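Local coordinates for NMB1025 protein (Neisseria meningitidis serogroup B, PDB 3KJJ) that is of unknown function but belongs to the YjgF/RutC family of trimeric proteins, whose relatives include enamine and imine deaminases, at residues V68-Y74 and V114-A120. Residues are numbered along the deposited sequence; the frame is centred on the assembly and turned at random.
Sequences VLDAVIY and VEIKITA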
# COMPACT_ATOMS: atom_id res chain seq x y z
N VAL B 68 0.89 8.80 12.20
CA VAL B 68 1.07 7.99 10.99
C VAL B 68 0.99 6.50 11.31
O VAL B 68 1.67 5.99 12.21
CB VAL B 68 2.43 8.28 10.32
CG1 VAL B 68 2.72 7.27 9.20
CG2 VAL B 68 2.45 9.68 9.80
N LEU B 69 0.17 5.80 10.55
CA LEU B 69 -0.00 4.37 10.72
C LEU B 69 1.04 3.59 9.94
O LEU B 69 1.65 2.66 10.47
CB LEU B 69 -1.41 3.96 10.31
CG LEU B 69 -2.54 4.49 11.20
CD1 LEU B 69 -3.88 4.00 10.68
CD2 LEU B 69 -2.34 4.09 12.67
N ASP B 70 1.25 3.99 8.69
CA ASP B 70 2.02 3.19 7.75
C ASP B 70 2.71 4.12 6.76
O ASP B 70 2.15 5.15 6.36
CB ASP B 70 1.07 2.20 7.05
CG ASP B 70 1.79 1.26 6.08
OD1 ASP B 70 2.43 0.29 6.53
OD2 ASP B 70 1.66 1.48 4.85
N ALA B 71 3.92 3.75 6.37
CA ALA B 71 4.68 4.50 5.39
C ALA B 71 5.35 3.52 4.44
O ALA B 71 6.00 2.58 4.89
CB ALA B 71 5.72 5.37 6.08
N VAL B 72 5.18 3.73 3.14
CA VAL B 72 5.92 2.98 2.15
C VAL B 72 6.85 3.98 1.49
O VAL B 72 6.42 5.06 1.06
CB VAL B 72 5.02 2.31 1.10
CG1 VAL B 72 5.86 1.42 0.16
CG2 VAL B 72 3.95 1.48 1.77
N ILE B 73 8.13 3.62 1.45
CA ILE B 73 9.17 4.47 0.92
C ILE B 73 9.70 3.78 -0.31
O ILE B 73 10.16 2.64 -0.24
CB ILE B 73 10.31 4.69 1.94
CG1 ILE B 73 9.77 5.35 3.22
CG2 ILE B 73 11.44 5.56 1.32
CD1 ILE B 73 10.72 5.20 4.42
N TYR B 74 9.60 4.48 -1.43
CA TYR B 74 10.09 4.00 -2.69
C TYR B 74 11.37 4.78 -2.95
O TYR B 74 11.37 6.00 -2.92
CB TYR B 74 9.05 4.24 -3.78
CG TYR B 74 7.72 3.53 -3.58
CD1 TYR B 74 7.59 2.16 -3.84
CD2 TYR B 74 6.58 4.23 -3.16
CE1 TYR B 74 6.38 1.51 -3.66
CE2 TYR B 74 5.38 3.58 -2.98
CZ TYR B 74 5.28 2.23 -3.23
OH TYR B 74 4.08 1.59 -3.06
N VAL B 114 13.27 9.61 -4.22
CA VAL B 114 12.40 9.12 -3.13
C VAL B 114 10.94 9.58 -3.30
O VAL B 114 10.66 10.66 -3.81
CB VAL B 114 12.96 9.52 -1.72
CG1 VAL B 114 12.98 11.06 -1.54
CG2 VAL B 114 12.19 8.82 -0.59
N GLU B 115 10.03 8.71 -2.88
CA GLU B 115 8.61 9.00 -2.83
C GLU B 115 8.08 8.28 -1.60
O GLU B 115 8.40 7.12 -1.37
CB GLU B 115 7.90 8.51 -4.11
CG GLU B 115 6.40 8.81 -4.19
CD GLU B 115 5.80 8.56 -5.58
OE1 GLU B 115 6.56 8.52 -6.57
OE2 GLU B 115 4.57 8.44 -5.68
N ILE B 116 7.28 8.97 -0.79
CA ILE B 116 6.76 8.36 0.44
C ILE B 116 5.24 8.46 0.46
O ILE B 116 4.67 9.55 0.29
CB ILE B 116 7.39 8.97 1.71
CG1 ILE B 116 8.91 8.84 1.67
CG2 ILE B 116 6.81 8.32 2.98
CD1 ILE B 116 9.67 9.53 2.82
N LYS B 117 4.61 7.30 0.67
CA LYS B 117 3.17 7.14 0.70
C LYS B 117 2.72 6.83 2.13
O LYS B 117 3.14 5.83 2.71
CB LYS B 117 2.76 5.99 -0.22
CG LYS B 117 1.26 5.68 -0.25
CD LYS B 117 0.56 6.45 -1.34
CE LYS B 117 -0.68 5.72 -1.78
NZ LYS B 117 -1.58 6.63 -2.55
N ILE B 118 1.85 7.68 2.66
CA ILE B 118 1.47 7.66 4.07
C ILE B 118 0.00 7.29 4.24
O ILE B 118 -0.85 7.73 3.46
CB ILE B 118 1.67 9.07 4.72
CG1 ILE B 118 3.14 9.48 4.73
CG2 ILE B 118 1.05 9.13 6.12
CD1 ILE B 118 4.02 8.68 5.65
N THR B 119 -0.27 6.46 5.26
CA THR B 119 -1.59 6.26 5.83
C THR B 119 -1.53 6.74 7.28
O THR B 119 -0.60 6.40 8.03
CB THR B 119 -2.01 4.77 5.82
OG1 THR B 119 -1.71 4.18 4.55
CG2 THR B 119 -3.53 4.61 6.10
N ALA B 120 -2.54 7.51 7.70
CA ALA B 120 -2.52 8.11 9.02
C ALA B 120 -3.91 8.13 9.62
O ALA B 120 -4.89 7.73 8.97
CB ALA B 120 -1.93 9.54 8.96
O HOH W 1 1.06 3.75 3.26
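V68 sets CG1 and CG2 crosswise against CG2 of I118 at the start of an antiparallel pairing between strands 68-75 and 114-121, neighbours inside the mixed sheet of the YjgF fold. A classic beta bulge follows: L69 N (2.7 Å) and D70 N (3.1 Å) both donate to T119 O, each somewhat out of the plane of the T119 carbonyl. The extra residue interrupts the alternation, so D70, two residues after V68, falls on the opposite face beside T119, where the subunits of the trimer meet; on that face K117 NZ reaches out of this strand pair to a salt bridge with D70 OD1 of the third subunit. A water donates to D70 OD2 (2.8 Å) and K117 O and accepts from T119 OG1 at 3.1 Å. A71 lies on the other face, where helices 43-60 and 81-91 pack; I118 turns CD1 back to 3.7 Å from A71 CB. V72 and K117 exchange two backbone bonds. I73 runs alongside I116 and V114, its CG2 anti to the backbone N (CG1 at chi1 -60°) and touching V114 CG2. Y74 and E115 form the last hydrogen-bonded pair, Y74 N donating to E115 O and E115 N to Y74 O, and V72 CG1 lies 3.5 Å above one face of the Y74 ring, toward its rim.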